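Side-chain contacts in putative uncharacterized protein TTHB187 (Thermus thermophilus HB8, PDB 3SK9), which cuts single-stranded DNA in CRISPR antiviral defence through the metal-dependent HD nuclease domain that forms this chain, the N-terminal part of the nuclease-helicase Cas3: residues 29-34 / 175-180; 179-184 / 229-234; 69-74 / 200-205; 78-83 / 111-116. All blocks are in the same frame, centred on the assembly; numbering follows the deposited sequence.

Interaction 1 (29-34 / 175-180); sequences HMLDTA and EEVFRR
Met30 and Leu31 both set CG anti to the carbonyl carbon (chi1 -70° in each), but Met30 then bends at its last torsion, chi3 67°, and this turn brings its terminal methyl up to Val177. Met30 CE lies 3.5 Å from Val177 CG2, the two side chains crossing at about a right angle, and the same valine methyl also approaches Met30 CB. Leu31 divides its branches between two partners. Its CD2 packs 4.2 Å from Val177 CG2 and rests on the aliphatic start of Arg180, CB and CG, whereas CD1 lies over one face of the Arg180 guanidinium, toward its rim, 3.7 Å from NH1.

The arginine is held from its edge by a carboxylate of its own helix. Arg180 NH2 donates to Glu176 OE2 at 2.6 Å, in the guanidinium plane and through the anti lone pair of that oxygen, the N-H pointing nearly straight at it. Glu176 OE1 takes Arg179 NH2 at 2.8 Å, so one carboxylate ties two successive arginines and helps to hold the flat group against Leu31. Arg180 NH2 has a further acceptor in Pro225 O.

On the far side of helix 26-43, the metal ligand His29 hydrogen-bonds through NE2 to Asp210, another ligand of the HD-domain metal site. Segments 29-34 and 175-180, on helices 26-43 and 165-181, approach to 10.3 Å between axes, their N-to-C directions 36° apart; helix 230-246 adds Tyr230 against Leu31 and Arg180, while helix 196-213 covers Thr33 with Ala209 and Ala213.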
loop_
_atom_site.group_PDB
_atom_site.type_symbol
_atom_site.label_atom_id
_atom_site.label_comp_id
_atom_site.label_asym_id
_atom_site.label_seq_id
_atom_site.Cartn_x
_atom_site.Cartn_y
_atom_site.Cartn_z
ATOM N N HIS A 29 7.202 5.644 4.104
ATOM C CA HIS A 29 7.194 4.696 3.011
ATOM C C HIS A 29 5.760 4.432 2.562
ATOM O O HIS A 29 5.485 4.320 1.376
ATOM C CB HIS A 29 7.856 3.384 3.425
ATOM C CG HIS A 29 7.845 2.361 2.334
ATOM N ND1 HIS A 29 8.558 2.512 1.170
ATOM C CD2 HIS A 29 7.178 1.187 2.217
ATOM C CE1 HIS A 29 8.339 1.475 0.379
ATOM N NE2 HIS A 29 7.507 0.654 0.991
ATOM N N MET A 30 4.832 4.331 3.504
ATOM C CA MET A 30 3.417 4.059 3.128
ATOM C C MET A 30 2.823 5.232 2.349
ATOM O O MET A 30 2.106 5.060 1.343
ATOM C CB MET A 30 2.558 3.751 4.387
ATOM C CG MET A 30 2.846 2.377 5.090
ATOM S SD MET A 30 2.092 2.351 6.784
ATOM C CE MET A 30 0.354 2.389 6.374
ATOM N N LEU A 31 3.138 6.448 2.770
ATOM C CA LEU A 31 2.591 7.608 2.063
ATOM C C LEU A 31 3.252 7.773 0.683
ATOM O O LEU A 31 2.578 8.187 -0.308
ATOM C CB LEU A 31 2.751 8.870 2.890
ATOM C CG LEU A 31 1.891 8.974 4.147
ATOM C CD1 LEU A 31 2.358 10.180 5.002
ATOM C CD2 LEU A 31 0.406 9.090 3.797
ATOM N N ASP A 32 4.539 7.437 0.591
ATOM C CA ASP A 32 5.231 7.490 -0.712
ATOM C C ASP A 32 4.573 6.503 -1.694
ATOM O O ASP A 32 4.435 6.803 -2.885
ATOM C CB ASP A 32 6.710 7.076 -0.593
ATOM C CG ASP A 32 7.558 8.127 0.159
ATOM O OD1 ASP A 32 7.062 9.255 0.310
ATOM O OD2 ASP A 32 8.685 7.786 0.560
ATOM N N THR A 33 4.272 5.314 -1.180
ATOM C CA THR A 33 3.657 4.243 -1.995
ATOM C C THR A 33 2.293 4.710 -2.479
ATOM O O THR A 33 1.918 4.540 -3.632
ATOM C CB THR A 33 3.535 2.913 -1.168
ATOM O OG1 THR A 33 4.860 2.493 -0.791
ATOM C CG2 THR A 33 2.861 1.783 -2.016
ATOM N N ALA A 34 1.502 5.264 -1.579
ATOM C CA ALA A 34 0.191 5.832 -1.977
ATOM C C ALA A 34 0.336 6.956 -3.003
ATOM O O ALA A 34 -0.491 7.066 -3.916
ATOM C CB ALA A 34 -0.568 6.378 -0.735
ATOM N N GLU A 175 -5.321 4.631 9.616
ATOM C CA GLU A 175 -6.149 5.817 9.668
ATOM C C GLU A 175 -5.366 7.025 9.134
ATOM O O GLU A 175 -5.905 7.856 8.417
ATOM C CB GLU A 175 -6.631 6.012 11.122
ATOM C CG GLU A 175 -7.764 6.937 11.290
ATOM C CD GLU A 175 -9.017 6.505 10.556
ATOM O OE1 GLU A 175 -9.310 5.283 10.455
ATOM O OE2 GLU A 175 -9.699 7.435 10.058
ATOM N N GLU A 176 -4.077 7.128 9.444
ATOM C CA GLU A 176 -3.295 8.267 8.958
ATOM C C GLU A 176 -3.199 8.337 7.412
ATOM O O GLU A 176 -3.228 9.403 6.847
ATOM C CB GLU A 176 -1.910 8.242 9.587
ATOM C CG GLU A 176 -1.050 9.436 9.314
ATOM C CD GLU A 176 -1.376 10.657 10.184
ATOM O OE1 GLU A 176 -2.348 10.643 10.969
ATOM O OE2 GLU A 176 -0.669 11.669 10.078
ATOM N N VAL A 177 -2.983 7.198 6.776
ATOM C CA VAL A 177 -2.917 7.129 5.325
ATOM C C VAL A 177 -4.279 7.454 4.724
ATOM O O VAL A 177 -4.367 8.314 3.871
ATOM C CB VAL A 177 -2.458 5.732 4.886
ATOM C CG1 VAL A 177 -2.540 5.598 3.350
ATOM C CG2 VAL A 177 -0.995 5.497 5.378
ATOM N N PHE A 178 -5.348 6.797 5.185
ATOM C CA PHE A 178 -6.688 7.083 4.628
ATOM C C PHE A 178 -7.068 8.549 4.783
ATOM O O PHE A 178 -7.598 9.185 3.860
ATOM C CB PHE A 178 -7.750 6.192 5.276
ATOM C CG PHE A 178 -7.884 4.863 4.610
ATOM C CD1 PHE A 178 -9.010 4.560 3.867
ATOM C CD2 PHE A 178 -6.844 3.957 4.627
ATOM C CE1 PHE A 178 -9.119 3.350 3.201
ATOM C CE2 PHE A 178 -6.954 2.719 3.956
ATOM C CZ PHE A 178 -8.087 2.419 3.262
ATOM N N ARG A 179 -6.770 9.103 5.943
ATOM C CA ARG A 179 -7.072 10.515 6.176
ATOM C C ARG A 179 -6.259 11.464 5.281
ATOM O O ARG A 179 -6.803 12.399 4.711
ATOM C CB ARG A 179 -6.857 10.865 7.643
ATOM C CG ARG A 179 -7.205 12.325 7.967
ATOM C CD ARG A 179 -7.193 12.578 9.476
ATOM N NE ARG A 179 -6.040 11.964 10.147
ATOM C CZ ARG A 179 -6.126 10.877 10.918
ATOM N NH1 ARG A 179 -7.301 10.297 11.137
ATOM N NH2 ARG A 179 -5.049 10.387 11.501
ATOM N N ARG A 180 -4.957 11.220 5.163
ATOM C CA ARG A 180 -4.099 12.026 4.300
ATOM C C ARG A 180 -4.508 12.007 2.811
ATOM O O ARG A 180 -4.369 13.014 2.137
ATOM C CB ARG A 180 -2.619 11.586 4.355
ATOM C CG ARG A 180 -1.962 11.659 5.649
ATOM C CD ARG A 180 -1.541 13.045 5.890
ATOM N NE ARG A 180 -0.766 12.915 7.075
ATOM C CZ ARG A 180 0.550 13.019 7.200
ATOM N NH1 ARG A 180 1.377 13.502 6.267
ATOM N NH2 ARG A 180 0.995 12.708 8.385
#

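Interaction 2 (179-184 / 229-234); sequences RRLGAP and DYLKEA
Apolar packing joins Leu231 to the last turn of helix 165-181. Leu231 has CG anti to its backbone nitrogen (chi1 -172°), which sends the side chain across to that turn, where CD2 meets Leu181 CD2 at 4.2 Å. The same methyl lies 3.4 Å from the carbonyl oxygen Arg180 O. Tyr230 contributes its CB rather than its ring: this carbon sits at the edge of the Arg180 guanidinium, near its plane, 4.1 Å from NH1, and the tyrosine ring plane stands 84° from the guanidinium.

The polar link is made through water. One molecule accepts from Arg180 NH1 at 3.1 Å and from the backbone nitrogen Leu231 N at 3.0 Å, so it serves an amide in the first turn of helix 230-246. Arg180 keeps its salt bridge to Glu176, and the hydroxyl of Tyr230 is bonded to Asp32.

In the backbone, a Schellman motif closes helix 165-181, with Gly182 at positive phi as its C-prime residue and Ala183 N bonded to Phe178 O. The contact thus joins the C-terminal end of helix 165-181 to the N-terminal turn of helix 230-246, with Ala28 of helix 26-43 against Tyr230, and Ala68 of helix 60-71 against Leu181.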
loop_
_atom_site.group_PDB
_atom_site.type_symbol
_atom_site.label_atom_id
_atom_site.label_comp_id
_atom_site.label_asym_id
_atom_site.label_seq_id
_atom_site.Cartn_x
_atom_site.Cartn_y
_atom_site.Cartn_z
ATOM N N ARG A 179 -6.770 9.103 5.943
ATOM C CA ARG A 179 -7.072 10.515 6.176
ATOM C C ARG A 179 -6.259 11.464 5.281
ATOM O O ARG A 179 -6.803 12.399 4.711
ATOM C CB ARG A 179 -6.857 10.865 7.643
ATOM C CG ARG A 179 -7.205 12.325 7.967
ATOM C CD ARG A 179 -7.193 12.578 9.476
ATOM N NE ARG A 179 -6.040 11.964 10.147
ATOM C CZ ARG A 179 -6.126 10.877 10.918
ATOM N NH1 ARG A 179 -7.301 10.297 11.137
ATOM N NH2 ARG A 179 -5.049 10.387 11.501
ATOM N N ARG A 180 -4.957 11.220 5.163
ATOM C CA ARG A 180 -4.099 12.026 4.300
ATOM C C ARG A 180 -4.508 12.007 2.811
ATOM O O ARG A 180 -4.369 13.014 2.137
ATOM C CB ARG A 180 -2.619 11.586 4.355
ATOM C CG ARG A 180 -1.962 11.659 5.649
ATOM C CD ARG A 180 -1.541 13.045 5.890
ATOM N NE ARG A 180 -0.766 12.915 7.075
ATOM C CZ ARG A 180 0.550 13.019 7.200
ATOM N NH1 ARG A 180 1.377 13.502 6.267
ATOM N NH2 ARG A 180 0.995 12.708 8.385
ATOM N N LEU A 181 -4.942 10.849 2.316
ATOM C CA LEU A 181 -5.350 10.668 0.911
ATOM C C LEU A 181 -6.773 11.099 0.641
ATOM O O LEU A 181 -7.180 11.218 -0.519
ATOM C CB LEU A 181 -5.259 9.193 0.503
ATOM C CG LEU A 181 -3.889 8.759 -0.027
ATOM C CD1 LEU A 181 -3.620 9.270 -1.434
ATOM C CD2 LEU A 181 -2.770 9.180 0.926
ATOM N N GLY A 182 -7.548 11.305 1.703
ATOM C CA GLY A 182 -8.940 11.712 1.552
ATOM C C GLY A 182 -9.763 10.591 0.951
ATOM O O GLY A 182 -10.715 10.842 0.221
ATOM N N ALA A 183 -9.396 9.346 1.271
ATOM C CA ALA A 183 -10.045 8.157 0.710
ATOM C C ALA A 183 -11.435 7.933 1.284
ATOM O O ALA A 183 -11.571 7.852 2.489
ATOM C CB ALA A 183 -9.184 6.940 1.002
ATOM N N PRO A 184 -12.448 7.787 0.413
ATOM C CA PRO A 184 -13.793 7.359 0.821
ATOM C C PRO A 184 -13.919 5.812 0.855
ATOM O O PRO A 184 -13.217 5.129 0.137
ATOM C CB PRO A 184 -14.661 7.902 -0.307
ATOM C CG PRO A 184 -13.742 7.697 -1.561
ATOM C CD PRO A 184 -12.339 7.960 -1.056
ATOM N N ASP A 229 3.196 19.275 4.614
ATOM C CA ASP A 229 3.529 19.328 3.194
ATOM C C ASP A 229 4.066 17.998 2.652
ATOM O O ASP A 229 4.443 17.933 1.480
ATOM C CB ASP A 229 4.524 20.466 2.904
ATOM C CG ASP A 229 5.811 20.371 3.737
ATOM O OD1 ASP A 229 6.067 19.327 4.390
ATOM O OD2 ASP A 229 6.580 21.365 3.720
ATOM N N TYR A 230 4.087 16.943 3.476
ATOM C CA TYR A 230 4.751 15.694 3.052
ATOM C C TYR A 230 4.135 15.133 1.777
ATOM O O TYR A 230 4.836 14.725 0.839
ATOM C CB TYR A 230 4.655 14.597 4.133
ATOM C CG TYR A 230 5.490 13.368 3.787
ATOM C CD1 TYR A 230 6.809 13.255 4.231
ATOM C CD2 TYR A 230 4.956 12.327 3.023
ATOM C CE1 TYR A 230 7.586 12.150 3.925
ATOM C CE2 TYR A 230 5.730 11.216 2.691
ATOM C CZ TYR A 230 7.047 11.126 3.178
ATOM O OH TYR A 230 7.826 10.056 2.860
ATOM N N LEU A 231 2.814 15.043 1.749
ATOM C CA LEU A 231 2.185 14.395 0.606
ATOM C C LEU A 231 2.408 15.189 -0.701
ATOM O O LEU A 231 2.677 14.601 -1.709
ATOM C CB LEU A 231 0.694 14.105 0.898
ATOM C CG LEU A 231 -0.073 13.258 -0.129
ATOM C CD1 LEU A 231 0.538 11.836 -0.307
ATOM C CD2 LEU A 231 -1.512 13.158 0.301
ATOM N N LYS A 232 2.358 16.518 -0.676
ATOM C CA LYS A 232 2.622 17.315 -1.892
ATOM C C LYS A 232 4.005 17.067 -2.432
ATOM O O LYS A 232 4.186 16.939 -3.640
ATOM C CB LYS A 232 2.481 18.834 -1.638
ATOM C CG LYS A 232 1.066 19.282 -1.345
ATOM C CD LYS A 232 0.985 20.807 -1.254
ATOM C CE LYS A 232 -0.082 21.264 -0.251
ATOM N NZ LYS A 232 0.290 20.922 1.158
ATOM N N GLU A 233 4.981 16.963 -1.529
ATOM C CA GLU A 233 6.350 16.676 -1.920
ATOM C C GLU A 233 6.478 15.231 -2.427
ATOM O O GLU A 233 7.181 14.996 -3.400
ATOM C CB GLU A 233 7.339 16.911 -0.765
ATOM C CG GLU A 233 8.786 16.647 -1.123
ATOM C CD GLU A 233 9.251 17.552 -2.275
ATOM O OE1 GLU A 233 8.623 18.624 -2.499
ATOM O OE2 GLU A 233 10.237 17.192 -2.958
ATOM N N ALA A 234 5.857 14.264 -1.751
ATOM C CA ALA A 234 5.848 12.878 -2.257
ATOM C C ALA A 234 5.186 12.756 -3.658
ATOM O O ALA A 234 5.630 11.982 -4.489
ATOM C CB ALA A 234 5.150 11.938 -1.221
HETATM O O HOH W 1 0.969 15.582 3.991
#

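Interaction 3 (69-74 / 200-205); sequences ALVGLH and LRVMAL
Val71 and Val202 bring the backbones closest, their CA atoms 6.9 Å apart, with a type I beta turn running from Val71 to His74 opposite the continuous helix 196-213.

One methyl of Val71 does most of the touching. With CG1 anti to the backbone nitrogen (chi1 159°), its CG2 lies beside that nitrogen and enters the gap between two residues one turn apart on the opposing helix. There Val71 CG2 lies 3.8 Å from Leu205 CD2, the leucine lying roughly perpendicular to the valine, and 4.1 Å from Val202 CG1. The carbonyl oxygen Val202 O is 4.0 Å from the same methyl, so Val71 meets backbone as well as side chains. Leu205 also offers its branch carbon CG to Val71. At the other end of the contact Leu70 CD1 reaches the second methyl of the valine, Val202 CG2, more loosely at 4.5 Å. All four side chains are buried, and their meeting is wholly apolar.

Both segments lead into the metal site of the HD domain. His74, which closes the beta turn, is a metal ligand and packs against Asp210, a ligand further along helix 196-213; adjacent Asp75 is a third. The Val71 side chain lies about 6 Å from that of Asp210, so this packing is close to the metal site. Helix 26-43 packs alongside, with Thr33 and Ala37 against Val71 and Val40 against Leu205, while Ala206 and Ala209 of helix 196-213 also touch Val71.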
loop_
_atom_site.group_PDB
_atom_site.type_symbol
_atom_site.label_atom_id
_atom_site.label_comp_id
_atom_site.label_asym_id
_atom_site.label_seq_id
_atom_site.Cartn_x
_atom_site.Cartn_y
_atom_site.Cartn_z
ATOM N N ALA A 69 -4.852 4.730 -1.362
ATOM C CA ALA A 69 -4.719 4.543 0.095
ATOM C C ALA A 69 -4.559 3.048 0.431
ATOM O O ALA A 69 -3.746 2.669 1.287
ATOM C CB ALA A 69 -5.963 5.066 0.781
ATOM N N LEU A 70 -5.324 2.208 -0.246
ATOM C CA LEU A 70 -5.217 0.769 -0.001
ATOM C C LEU A 70 -3.802 0.315 -0.317
ATOM O O LEU A 70 -3.190 -0.465 0.405
ATOM C CB LEU A 70 -6.173 0.006 -0.928
ATOM C CG LEU A 70 -7.608 -0.281 -0.540
ATOM C CD1 LEU A 70 -8.286 -1.009 -1.745
ATOM C CD2 LEU A 70 -7.671 -1.113 0.774
ATOM N N VAL A 71 -3.317 0.729 -1.484
ATOM C CA VAL A 71 -1.987 0.312 -1.950
ATOM C C VAL A 71 -0.906 0.827 -0.975
ATOM O O VAL A 71 0.163 0.198 -0.786
ATOM C CB VAL A 71 -1.784 0.886 -3.359
ATOM C CG1 VAL A 71 -0.331 0.973 -3.721
ATOM C CG2 VAL A 71 -2.633 0.003 -4.380
ATOM N N GLY A 72 -1.174 1.970 -0.377
ATOM C CA GLY A 72 -0.236 2.469 0.636
ATOM C C GLY A 72 -0.035 1.506 1.813
ATOM O O GLY A 72 0.923 1.658 2.588
ATOM N N LEU A 73 -0.936 0.547 1.989
ATOM C CA LEU A 73 -0.859 -0.331 3.172
ATOM C C LEU A 73 -0.069 -1.591 2.872
ATOM O O LEU A 73 0.008 -2.471 3.733
ATOM C CB LEU A 73 -2.250 -0.727 3.652
ATOM C CG LEU A 73 -3.197 0.471 3.879
ATOM C CD1 LEU A 73 -4.575 -0.066 4.078
ATOM C CD2 LEU A 73 -2.731 1.292 5.058
ATOM N N HIS A 74 0.516 -1.698 1.677
ATOM C CA HIS A 74 1.282 -2.912 1.286
ATOM C C HIS A 74 2.281 -3.353 2.361
ATOM O O HIS A 74 2.444 -4.543 2.590
ATOM C CB HIS A 74 2.015 -2.605 -0.048
ATOM C CG HIS A 74 2.774 -3.745 -0.679
ATOM N ND1 HIS A 74 4.113 -3.972 -0.430
ATOM C CD2 HIS A 74 2.408 -4.659 -1.614
ATOM C CE1 HIS A 74 4.541 -4.969 -1.187
ATOM N NE2 HIS A 74 3.523 -5.416 -1.905
ATOM N N LEU A 200 -7.413 -7.910 -8.476
ATOM C CA LEU A 200 -6.150 -8.135 -9.197
ATOM C C LEU A 200 -5.587 -6.765 -9.678
ATOM O O LEU A 200 -4.361 -6.584 -9.768
ATOM C CB LEU A 200 -6.400 -9.077 -10.389
ATOM C CG LEU A 200 -6.701 -10.545 -9.911
ATOM C CD1 LEU A 200 -7.335 -11.415 -11.059
ATOM C CD2 LEU A 200 -5.408 -11.175 -9.306
ATOM N N ARG A 201 -6.468 -5.846 -10.066
ATOM C CA ARG A 201 -5.992 -4.512 -10.455
ATOM C C ARG A 201 -5.242 -3.866 -9.276
ATOM O O ARG A 201 -4.192 -3.240 -9.478
ATOM C CB ARG A 201 -7.154 -3.610 -10.949
ATOM C CG ARG A 201 -7.376 -3.718 -12.449
ATOM C CD ARG A 201 -8.470 -2.733 -12.944
ATOM N NE ARG A 201 -9.844 -3.187 -12.720
ATOM C CZ ARG A 201 -10.439 -4.110 -13.475
ATOM N NH1 ARG A 201 -9.772 -4.681 -14.470
ATOM N NH2 ARG A 201 -11.699 -4.432 -13.276
ATOM N N VAL A 202 -5.777 -3.986 -8.061
ATOM C CA VAL A 202 -5.085 -3.423 -6.890
ATOM C C VAL A 202 -3.775 -4.158 -6.597
ATOM O O VAL A 202 -2.754 -3.539 -6.203
ATOM C CB VAL A 202 -6.014 -3.450 -5.657
ATOM C CG1 VAL A 202 -5.222 -3.213 -4.337
ATOM C CG2 VAL A 202 -7.175 -2.420 -5.845
ATOM N N MET A 203 -3.806 -5.488 -6.740
ATOM C CA MET A 203 -2.602 -6.294 -6.562
ATOM C C MET A 203 -1.438 -5.800 -7.414
ATOM O O MET A 203 -0.344 -5.572 -6.898
ATOM C CB MET A 203 -2.915 -7.756 -6.920
ATOM C CG MET A 203 -1.787 -8.742 -6.619
ATOM S SD MET A 203 -0.497 -8.777 -7.890
ATOM C CE MET A 203 -1.449 -9.379 -9.289
ATOM N N ALA A 204 -1.683 -5.689 -8.730
ATOM C CA ALA A 204 -0.617 -5.299 -9.666
ATOM C C ALA A 204 -0.171 -3.855 -9.359
ATOM O O ALA A 204 1.022 -3.519 -9.439
ATOM C CB ALA A 204 -1.142 -5.423 -11.116
ATOM N N LEU A 205 -1.135 -2.996 -9.026
ATOM C CA LEU A 205 -0.793 -1.586 -8.765
ATOM C C LEU A 205 0.104 -1.511 -7.540
ATOM O O LEU A 205 1.084 -0.764 -7.532
ATOM C CB LEU A 205 -2.060 -0.759 -8.532
ATOM C CG LEU A 205 -1.842 0.740 -8.228
ATOM C CD1 LEU A 205 -1.181 1.439 -9.395
ATOM C CD2 LEU A 205 -3.246 1.392 -7.880
#

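Interaction 4 (78-83 / 111-116); sequences KASPVF and GVFTEL
Phe83 directs the edge of its ring at the face of Phe113 in an offset edge-to-face pair, with planes 87° apart and centroids separated by 5.3 Å. The touching edge is CE1 and CZ: Phe83 CE1 comes within 3.4 Å of Phe113 CD2, and Phe83 CZ within 3.7 Å of Phe113 CE2. Such a geometry sets ring hydrogens of one phenylalanine against the pi cloud of the other. Elsewhere on Phe113, Val82 CG2 approaches CZ at 4.4 Å and Ser80 OG lies 4.2 Å from CE1, both obliquely to the ring.

Phe113 has CG anti to its carbonyl carbon (chi1 -70°), which extends the ring from helix 110-124 toward the loop. Val82 also braces its neighbour, for Val82 CG1 stands over the centre of the Phe83 ring, 3.7 Å above its plane. The loop turns tightly here: Ala79 is the centre of an inverse gamma turn, and a short 3-10 segment at Pro81 and Val82 follows, with Phe83 N bonded to Ser80 O at 3.1 Å. This is the chain that follows the His74-Asp75 pair of the HD motif.

Further out, Lys78 NZ forms a salt bridge with the metal ligand Asp75, while Thr114 OG1 hydrogen-bonds to His74 O and Gly77 N, tying helix 110-124 to the start of the same loop. Ala155 of helix 149-161 packs against Phe113, and Arg170 of helix 165-181 hydrogen-bonds to Ala79 O.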
loop_
_atom_site.group_PDB
_atom_site.type_symbol
_atom_site.label_atom_id
_atom_site.label_comp_id
_atom_site.label_asym_id
_atom_site.label_seq_id
_atom_site.Cartn_x
_atom_site.Cartn_y
_atom_site.Cartn_z
ATOM N N LYS A 78 5.099 -4.605 8.341
ATOM C CA LYS A 78 6.364 -4.240 9.036
ATOM C C LYS A 78 6.140 -3.632 10.407
ATOM O O LYS A 78 7.094 -3.474 11.191
ATOM C CB LYS A 78 7.209 -3.296 8.176
ATOM C CG LYS A 78 7.816 -4.002 6.979
ATOM C CD LYS A 78 8.848 -3.129 6.292
ATOM C CE LYS A 78 9.330 -3.723 4.983
ATOM N NZ LYS A 78 9.669 -2.645 4.012
ATOM N N ALA A 79 4.890 -3.298 10.698
ATOM C CA ALA A 79 4.522 -2.685 11.975
ATOM C C ALA A 79 4.317 -3.786 13.025
ATOM O O ALA A 79 3.227 -3.955 13.564
ATOM C CB ALA A 79 3.260 -1.860 11.831
ATOM N N SER A 80 5.424 -4.458 13.324
ATOM C CA SER A 80 5.468 -5.577 14.258
ATOM C C SER A 80 6.907 -5.675 14.801
ATOM O O SER A 80 7.856 -5.362 14.090
ATOM C CB SER A 80 5.114 -6.848 13.484
ATOM O OG SER A 80 5.417 -8.002 14.285
ATOM N N PRO A 81 7.086 -6.152 16.046
ATOM C CA PRO A 81 8.453 -6.172 16.601
ATOM C C PRO A 81 9.389 -7.064 15.776
ATOM O O PRO A 81 10.573 -6.806 15.709
ATOM C CB PRO A 81 8.281 -6.789 18.007
ATOM C CG PRO A 81 6.845 -6.752 18.332
ATOM C CD PRO A 81 6.050 -6.512 17.023
ATOM N N VAL A 82 8.844 -8.107 15.157
ATOM C CA VAL A 82 9.597 -9.001 14.298
ATOM C C VAL A 82 10.436 -8.264 13.220
ATOM O O VAL A 82 11.539 -8.694 12.866
ATOM C CB VAL A 82 8.611 -9.969 13.592
ATOM C CG1 VAL A 82 9.264 -10.634 12.430
ATOM C CG2 VAL A 82 8.080 -10.989 14.587
ATOM N N PHE A 83 9.924 -7.161 12.700
ATOM C CA PHE A 83 10.633 -6.414 11.636
ATOM C C PHE A 83 11.288 -5.086 12.105
ATOM O O PHE A 83 11.678 -4.271 11.279
ATOM C CB PHE A 83 9.661 -6.132 10.476
ATOM C CG PHE A 83 8.992 -7.369 9.950
ATOM C CD1 PHE A 83 7.684 -7.670 10.305
ATOM C CD2 PHE A 83 9.702 -8.269 9.153
ATOM C CE1 PHE A 83 7.083 -8.822 9.847
ATOM C CE2 PHE A 83 9.118 -9.438 8.696
ATOM C CZ PHE A 83 7.807 -9.726 9.044
ATOM N N GLY A 111 4.778 -9.611 4.243
ATOM C CA GLY A 111 3.499 -9.591 3.527
ATOM C C GLY A 111 2.439 -10.513 4.109
ATOM O O GLY A 111 1.221 -10.244 3.998
ATOM N N VAL A 112 2.885 -11.561 4.807
ATOM C CA VAL A 112 1.966 -12.450 5.521
ATOM C C VAL A 112 1.307 -11.656 6.643
ATOM O O VAL A 112 0.078 -11.740 6.866
ATOM C CB VAL A 112 2.691 -13.675 6.109
ATOM C CG1 VAL A 112 1.755 -14.518 6.960
ATOM C CG2 VAL A 112 3.320 -14.529 5.007
ATOM N N PHE A 113 2.115 -10.885 7.373
ATOM C CA PHE A 113 1.531 -9.986 8.399
ATOM C C PHE A 113 0.631 -8.951 7.770
ATOM O O PHE A 113 -0.443 -8.638 8.312
ATOM C CB PHE A 113 2.604 -9.304 9.220
ATOM C CG PHE A 113 3.349 -10.252 10.147
ATOM C CD1 PHE A 113 2.950 -10.412 11.460
ATOM C CD2 PHE A 113 4.425 -10.977 9.683
ATOM C CE1 PHE A 113 3.653 -11.268 12.313
ATOM C CE2 PHE A 113 5.131 -11.831 10.532
ATOM C CZ PHE A 113 4.740 -11.971 11.835
ATOM N N THR A 114 1.000 -8.416 6.607
ATOM C CA THR A 114 0.120 -7.410 6.002
ATOM C C THR A 114 -1.235 -8.082 5.755
ATOM O O THR A 114 -2.297 -7.503 6.038
ATOM C CB THR A 114 0.695 -6.894 4.654
ATOM O OG1 THR A 114 1.899 -6.188 4.909
ATOM C CG2 THR A 114 -0.346 -5.963 3.910
ATOM N N GLU A 115 -1.221 -9.293 5.203
ATOM C CA GLU A 115 -2.494 -9.943 4.907
ATOM C C GLU A 115 -3.335 -10.157 6.199
ATOM O O GLU A 115 -4.524 -9.862 6.224
ATOM C CB GLU A 115 -2.292 -11.252 4.136
ATOM C CG GLU A 115 -3.608 -12.059 3.929
ATOM C CD GLU A 115 -3.401 -13.374 3.220
ATOM O OE1 GLU A 115 -2.247 -13.677 2.849
ATOM O OE2 GLU A 115 -4.400 -14.102 3.011
ATOM N N LEU A 116 -2.723 -10.684 7.266
ATOM C CA LEU A 116 -3.471 -10.908 8.516
ATOM C C LEU A 116 -4.018 -9.606 9.090
ATOM O O LEU A 116 -5.138 -9.589 9.566
ATOM C CB LEU A 116 -2.608 -11.575 9.559
ATOM C CG LEU A 116 -2.219 -13.013 9.206
ATOM C CD1 LEU A 116 -1.201 -13.530 10.229
ATOM C CD2 LEU A 116 -3.467 -13.837 9.180
#

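How the interactions relate
Interactions 1 and 3 are buried in the middle of the domain, whereas interactions 2 and 4 lie farther out and are partly buried. Helix 165-181 serves interactions 1 and 2, which share Arg180 and are further joined by the Asp32-Tyr230 hydrogen bond. The side-chain chemistry differs: interaction 3 is aliphatic, interaction 1 grades from aliphatic packing to a salt-bridged arginine, interaction 2 adds a bridging water, and interaction 4 is mainly aromatic. Met30 and Thr33 of interaction 1 pack on the 69-74 segment of interaction 3, next to His29 and His74, which both belong to the metal site. Interactions 2 and 4, about 23 Å apart between centres, do not touch.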